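Local atomic coordinates of proline dehydrogenase (Bradyrhizobium japonicum USDA 110, PDB entry 3HAZ), a protein that probably oxidises proline to glutamate in two steps, using an FAD-dependent proline dehydrogenase and an NAD-dependent aldehyde dehydrogenase joined in one chain. Residues A[761-773]-A[912-924]. Sequence-based numbering, arbitrary orientation.
Sequences TGGINAMIADATA and TGYGLTLGVHSRI. With NAD (nicotinamide-adenine-dinucleotide), chain D.
The Y914 ring lies against G763, whose backbone covers one face, while I764 crosses it obliquely and brings CG1 to 3.7 Å from Y914 CD2. Next to this pair, L916 sends CD2 to within 3.8 Å of T761 O. That same oxygen accepts a hydrogen bond from N7N of the NAD, so this end of the contact lines the nicotinamide pocket. N765 OD1 accepts from T917 N, which sits above the amide plane; N765 ND2 bonds to C794 O, the backbone of the predicted catalytic cysteine. Further on, the strands run parallel, and I768 makes both backbone bonds to strand 917-921: N donates to G919 O and O accepts from H921 N. G919 leaves room for M767, whose SD lies 3.8 Å from H921 ND1, oblique to the ring; the bend at chi3 (-72°) brings CE beside that nitrogen. At the far end, D770 OD2 takes the S922 hydroxyl at 2.6 Å. OD1 accepts from T772 N, making an Asx turn, and also from T772 OG1. T772 OG1 in turn accepts from R923 N (2.8 Å). An asparagine in place of D770 would probably weaken this network, with one oxygen fewer to hold either S922 or T772. Strand 765-769 lies between strands 797-803 and 917-921 in one mixed sheet of the aldehyde dehydrogenase part; helix 925-934 packs on I768, L918 and V920, and helix 106-115 meets A771 and I924.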
loop_
_atom_site.group_PDB
_atom_site.type_symbol
_atom_site.label_atom_id
_atom_site.label_comp_id
_atom_site.label_asym_id
_atom_site.label_seq_id
_atom_site.Cartn_x
_atom_site.Cartn_y
_atom_site.Cartn_z
ATOM N N THR A 761 -16.524 -41.136 16.359
ATOM C CA THR A 761 -16.653 -42.568 16.545
ATOM C C THR A 761 -15.869 -43.323 15.465
ATOM O O THR A 761 -15.020 -42.741 14.787
ATOM C CB THR A 761 -18.145 -42.979 16.623
ATOM O OG1 THR A 761 -18.877 -42.331 15.578
ATOM C CG2 THR A 761 -18.740 -42.534 17.960
ATOM N N GLY A 762 -16.134 -44.613 15.314
ATOM C CA GLY A 762 -15.274 -45.445 14.491
ATOM C C GLY A 762 -15.395 -45.247 12.991
ATOM O O GLY A 762 -15.909 -44.235 12.509
ATOM N N GLY A 763 -14.893 -46.227 12.247
ATOM C CA GLY A 763 -15.065 -46.263 10.812
ATOM C C GLY A 763 -14.733 -47.641 10.270
ATOM O O GLY A 763 -14.099 -48.449 10.943
ATOM N N ILE A 764 -15.198 -47.913 9.058
ATOM C CA ILE A 764 -14.710 -49.041 8.278
ATOM C C ILE A 764 -14.008 -48.403 7.087
ATOM O O ILE A 764 -14.602 -48.180 6.030
ATOM C CB ILE A 764 -15.859 -49.991 7.866
ATOM C CG1 ILE A 764 -16.633 -50.430 9.116
ATOM C CG2 ILE A 764 -15.317 -51.201 7.103
ATOM C CD1 ILE A 764 -17.796 -51.378 8.856
ATOM N N ASN A 765 -12.740 -48.063 7.291
ATOM C CA ASN A 765 -12.014 -47.218 6.353
ATOM C C ASN A 765 -11.467 -48.003 5.165
ATOM O O ASN A 765 -10.800 -49.021 5.339
ATOM C CB ASN A 765 -10.898 -46.464 7.085
ATOM C CG ASN A 765 -11.407 -45.739 8.325
ATOM O OD1 ASN A 765 -12.434 -45.065 8.282
ATOM N ND2 ASN A 765 -10.698 -45.891 9.436
ATOM N N ALA A 766 -11.764 -47.514 3.964
ATOM C CA ALA A 766 -11.362 -48.161 2.724
ATOM C C ALA A 766 -10.200 -47.439 2.070
ATOM O O ALA A 766 -9.945 -46.263 2.343
ATOM C CB ALA A 766 -12.541 -48.216 1.750
ATOM N N MET A 767 -9.496 -48.160 1.208
ATOM C CA MET A 767 -8.566 -47.555 0.269
ATOM C C MET A 767 -8.882 -48.077 -1.126
ATOM O O MET A 767 -9.183 -49.255 -1.300
ATOM C CB MET A 767 -7.112 -47.874 0.620
ATOM C CG MET A 767 -6.128 -47.401 -0.451
ATOM S SD MET A 767 -4.396 -47.727 -0.065
ATOM C CE MET A 767 -4.087 -46.545 1.249
ATOM N N ILE A 768 -8.825 -47.195 -2.117
ATOM C CA ILE A 768 -8.975 -47.615 -3.501
ATOM C C ILE A 768 -7.642 -47.429 -4.217
ATOM O O ILE A 768 -7.089 -46.326 -4.245
ATOM C CB ILE A 768 -10.073 -46.818 -4.219
ATOM C CG1 ILE A 768 -11.394 -46.917 -3.449
ATOM C CG2 ILE A 768 -10.238 -47.303 -5.655
ATOM C CD1 ILE A 768 -12.502 -46.047 -4.027
ATOM N N ALA A 769 -7.107 -48.520 -4.754
ATOM C CA ALA A 769 -5.865 -48.467 -5.521
ATOM C C ALA A 769 -6.088 -49.015 -6.932
ATOM O O ALA A 769 -6.524 -50.159 -7.086
ATOM C CB ALA A 769 -4.761 -49.253 -4.805
ATOM N N ASP A 770 -5.804 -48.205 -7.954
ATOM C CA ASP A 770 -5.933 -48.665 -9.340
ATOM C C ASP A 770 -4.578 -49.056 -9.918
ATOM O O ASP A 770 -3.562 -48.956 -9.231
ATOM C CB ASP A 770 -6.667 -47.637 -10.227
ATOM C CG ASP A 770 -5.864 -46.367 -10.475
ATOM O OD1 ASP A 770 -4.615 -46.386 -10.420
ATOM O OD2 ASP A 770 -6.502 -45.333 -10.760
ATOM N N ALA A 771 -4.566 -49.501 -11.172
ATOM C CA ALA A 771 -3.357 -50.074 -11.762
ATOM C C ALA A 771 -2.297 -49.050 -12.164
ATOM O O ALA A 771 -1.205 -49.432 -12.596
ATOM C CB ALA A 771 -3.708 -50.977 -12.947
ATOM N N THR A 772 -2.607 -47.761 -12.035
ATOM C CA THR A 772 -1.593 -46.734 -12.237
ATOM C C THR A 772 -0.831 -46.427 -10.952
ATOM O O THR A 772 0.125 -45.652 -10.964
ATOM C CB THR A 772 -2.177 -45.409 -12.776
ATOM O OG1 THR A 772 -2.947 -44.767 -11.746
ATOM C CG2 THR A 772 -3.044 -45.659 -14.004
ATOM N N ALA A 773 -1.253 -47.018 -9.841
ATOM C CA ALA A 773 -0.564 -46.774 -8.579
ATOM C C ALA A 773 0.731 -47.573 -8.550
ATOM O O ALA A 773 0.785 -48.686 -9.066
ATOM C CB ALA A 773 -1.449 -47.158 -7.404
ATOM N N THR A 912 -21.861 -48.926 4.180
ATOM C CA THR A 912 -21.594 -49.200 5.587
ATOM C C THR A 912 -22.197 -48.127 6.492
ATOM O O THR A 912 -22.556 -48.403 7.635
ATOM C CB THR A 912 -20.090 -49.304 5.883
ATOM O OG1 THR A 912 -19.526 -47.987 5.946
ATOM C CG2 THR A 912 -19.379 -50.138 4.813
ATOM N N GLY A 913 -22.302 -46.906 5.975
ATOM C CA GLY A 913 -22.789 -45.790 6.761
ATOM C C GLY A 913 -21.677 -45.012 7.448
ATOM O O GLY A 913 -21.889 -43.892 7.911
ATOM N N TYR A 914 -20.491 -45.604 7.528
ATOM C CA TYR A 914 -19.344 -44.917 8.119
ATOM C C TYR A 914 -18.730 -43.917 7.129
ATOM O O TYR A 914 -19.053 -43.937 5.943
ATOM C CB TYR A 914 -18.303 -45.935 8.601
ATOM C CG TYR A 914 -18.764 -46.732 9.804
ATOM C CD1 TYR A 914 -18.669 -46.203 11.086
ATOM C CD2 TYR A 914 -19.310 -48.004 9.659
ATOM C CE1 TYR A 914 -19.091 -46.917 12.193
ATOM C CE2 TYR A 914 -19.742 -48.732 10.771
ATOM C CZ TYR A 914 -19.627 -48.181 12.032
ATOM O OH TYR A 914 -20.045 -48.880 13.146
ATOM N N GLY A 915 -17.866 -43.032 7.617
ATOM C CA GLY A 915 -17.242 -42.046 6.750
ATOM C C GLY A 915 -16.123 -41.276 7.419
ATOM O O GLY A 915 -16.170 -40.051 7.512
ATOM N N LEU A 916 -15.111 -41.994 7.889
ATOM C CA LEU A 916 -14.005 -41.369 8.602
ATOM C C LEU A 916 -12.820 -41.077 7.674
ATOM O O LEU A 916 -12.596 -39.925 7.298
ATOM C CB LEU A 916 -13.579 -42.234 9.794
ATOM C CG LEU A 916 -12.611 -41.578 10.783
ATOM C CD1 LEU A 916 -13.115 -40.199 11.220
ATOM C CD2 LEU A 916 -12.427 -42.483 11.987
ATOM N N THR A 917 -12.059 -42.105 7.303
ATOM C CA THR A 917 -10.964 -41.906 6.345
ATOM C C THR A 917 -11.137 -42.731 5.071
ATOM O O THR A 917 -11.740 -43.810 5.080
ATOM C CB THR A 917 -9.565 -42.216 6.950
ATOM O OG1 THR A 917 -9.535 -43.564 7.443
ATOM C CG2 THR A 917 -9.243 -41.259 8.089
ATOM N N LEU A 918 -10.586 -42.211 3.979
ATOM C CA LEU A 918 -10.539 -42.926 2.716
ATOM C C LEU A 918 -9.192 -42.694 2.039
ATOM O O LEU A 918 -8.727 -41.561 1.937
ATOM C CB LEU A 918 -11.665 -42.465 1.792
ATOM C CG LEU A 918 -11.521 -43.003 0.365
ATOM C CD1 LEU A 918 -11.856 -44.490 0.314
ATOM C CD2 LEU A 918 -12.372 -42.230 -0.615
ATOM N N GLY A 919 -8.565 -43.775 1.584
ATOM C CA GLY A 919 -7.324 -43.673 0.840
ATOM C C GLY A 919 -7.559 -43.861 -0.648
ATOM O O GLY A 919 -8.353 -44.710 -1.046
ATOM N N VAL A 920 -6.879 -43.063 -1.470
ATOM C CA VAL A 920 -6.929 -43.229 -2.919
ATOM C C VAL A 920 -5.520 -43.223 -3.495
ATOM O O VAL A 920 -4.772 -42.262 -3.317
ATOM C CB VAL A 920 -7.734 -42.111 -3.626
ATOM C CG1 VAL A 920 -7.799 -42.375 -5.139
ATOM C CG2 VAL A 920 -9.128 -41.991 -3.044
ATOM N N HIS A 921 -5.161 -44.306 -4.178
ATOM C CA HIS A 921 -3.867 -44.407 -4.840
ATOM C C HIS A 921 -4.065 -44.505 -6.341
ATOM O O HIS A 921 -4.608 -45.493 -6.840
ATOM C CB HIS A 921 -3.086 -45.619 -4.336
ATOM C CG HIS A 921 -2.058 -45.288 -3.303
ATOM N ND1 HIS A 921 -2.369 -45.110 -1.971
ATOM C CD2 HIS A 921 -0.723 -45.088 -3.407
ATOM C CE1 HIS A 921 -1.268 -44.825 -1.298
ATOM N NE2 HIS A 921 -0.255 -44.813 -2.146
ATOM N N SER A 922 -3.620 -43.475 -7.050
ATOM C CA SER A 922 -3.834 -43.379 -8.482
ATOM C C SER A 922 -3.031 -42.242 -9.067
ATOM O O SER A 922 -2.822 -41.219 -8.416
ATOM C CB SER A 922 -5.309 -43.149 -8.794
ATOM O OG SER A 922 -5.504 -42.946 -10.189
ATOM N N ARG A 923 -2.590 -42.436 -10.306
ATOM C CA ARG A 923 -1.908 -41.400 -11.062
ATOM C C ARG A 923 -2.954 -40.486 -11.700
ATOM O O ARG A 923 -2.666 -39.344 -12.050
ATOM C CB ARG A 923 -1.036 -42.051 -12.152
ATOM C CG ARG A 923 0.063 -41.165 -12.728
ATOM C CD ARG A 923 1.096 -42.016 -13.472
ATOM N NE ARG A 923 0.606 -42.452 -14.775
ATOM C CZ ARG A 923 0.986 -43.567 -15.388
ATOM N NH1 ARG A 923 0.479 -43.869 -16.570
ATOM N NH2 ARG A 923 1.861 -44.388 -14.820
ATOM N N ILE A 924 -4.178 -40.995 -11.820
ATOM C CA ILE A 924 -5.208 -40.366 -12.650
ATOM C C ILE A 924 -6.050 -39.306 -11.927
ATOM O O ILE A 924 -6.995 -39.625 -11.199
ATOM C CB ILE A 924 -6.130 -41.437 -13.264
ATOM C CG1 ILE A 924 -5.287 -42.557 -13.883
ATOM C CG2 ILE A 924 -7.066 -40.815 -14.289
ATOM C CD1 ILE A 924 -6.099 -43.673 -14.532
HETATM P PA NAD D . -15.671 -46.946 23.952
HETATM O O1A NAD D . -17.132 -46.598 23.291
HETATM O O2A NAD D . -15.603 -48.378 24.283
HETATM O O5B NAD D . -15.521 -46.028 25.339
HETATM C C5B NAD D . -14.702 -44.867 25.311
HETATM C C4B NAD D . -14.997 -43.944 26.504
HETATM O O4B NAD D . -16.428 -43.794 26.844
HETATM C C3B NAD D . -14.380 -44.408 27.886
HETATM O O3B NAD D . -13.656 -43.506 28.665
HETATM C C2B NAD D . -15.545 -45.190 28.485
HETATM O O2B NAD D . -15.438 -45.730 29.784
HETATM C C1B NAD D . -16.654 -44.286 28.162
HETATM N N9A NAD D . -17.951 -44.976 28.228
HETATM C C8A NAD D . -18.193 -46.300 28.049
HETATM N N7A NAD D . -19.596 -46.511 28.198
HETATM C C5A NAD D . -20.198 -45.263 28.474
HETATM C C6A NAD D . -21.520 -44.897 28.705
HETATM N N6A NAD D . -22.563 -45.909 28.679
HETATM N N1A NAD D . -21.834 -43.599 28.950
HETATM C C2A NAD D . -20.836 -42.638 28.972
HETATM N N3A NAD D . -19.535 -42.997 28.745
HETATM C C4A NAD D . -19.216 -44.314 28.496
HETATM O O3 NAD D . -14.430 -46.499 22.915
HETATM P PN NAD D . -12.889 -47.097 23.165
HETATM O O1N NAD D . -12.966 -48.754 23.323
HETATM O O2N NAD D . -12.312 -46.498 24.371
HETATM O O5D NAD D . -11.918 -46.725 21.860
HETATM C C5D NAD D . -12.129 -47.377 20.616
HETATM C C4D NAD D . -13.156 -46.646 19.725
HETATM O O4D NAD D . -13.091 -45.154 19.720
HETATM C C3D NAD D . -13.312 -47.031 18.192
HETATM O O3D NAD D . -14.562 -47.469 17.714
HETATM C C2D NAD D . -12.651 -45.799 17.536
HETATM O O2D NAD D . -12.591 -45.659 16.130
HETATM C C1D NAD D . -13.170 -44.709 18.381
HETATM N N1N NAD D . -12.296 -43.540 18.214
HETATM C C2N NAD D . -12.627 -42.566 17.253
HETATM C C3N NAD D . -11.753 -41.412 17.068
HETATM C C7N NAD D . -12.120 -40.341 16.026
HETATM O O7N NAD D . -11.539 -39.315 16.021
HETATM N N7N NAD D . -13.261 -40.536 15.154
HETATM C C4N NAD D . -10.521 -41.274 17.885
HETATM C C5N NAD D . -10.197 -42.241 18.841
HETATM C C6N NAD D . -11.082 -43.411 19.033
HETATM O O HOH W 1 -16.013 -45.265 4.984
HETATM O O HOH W 2 -17.497 -47.313 4.481
HETATM O O HOH W 3 -14.987 -44.950 7.456
HETATM O O HOH W 4 -13.558 -45.076 3.542
#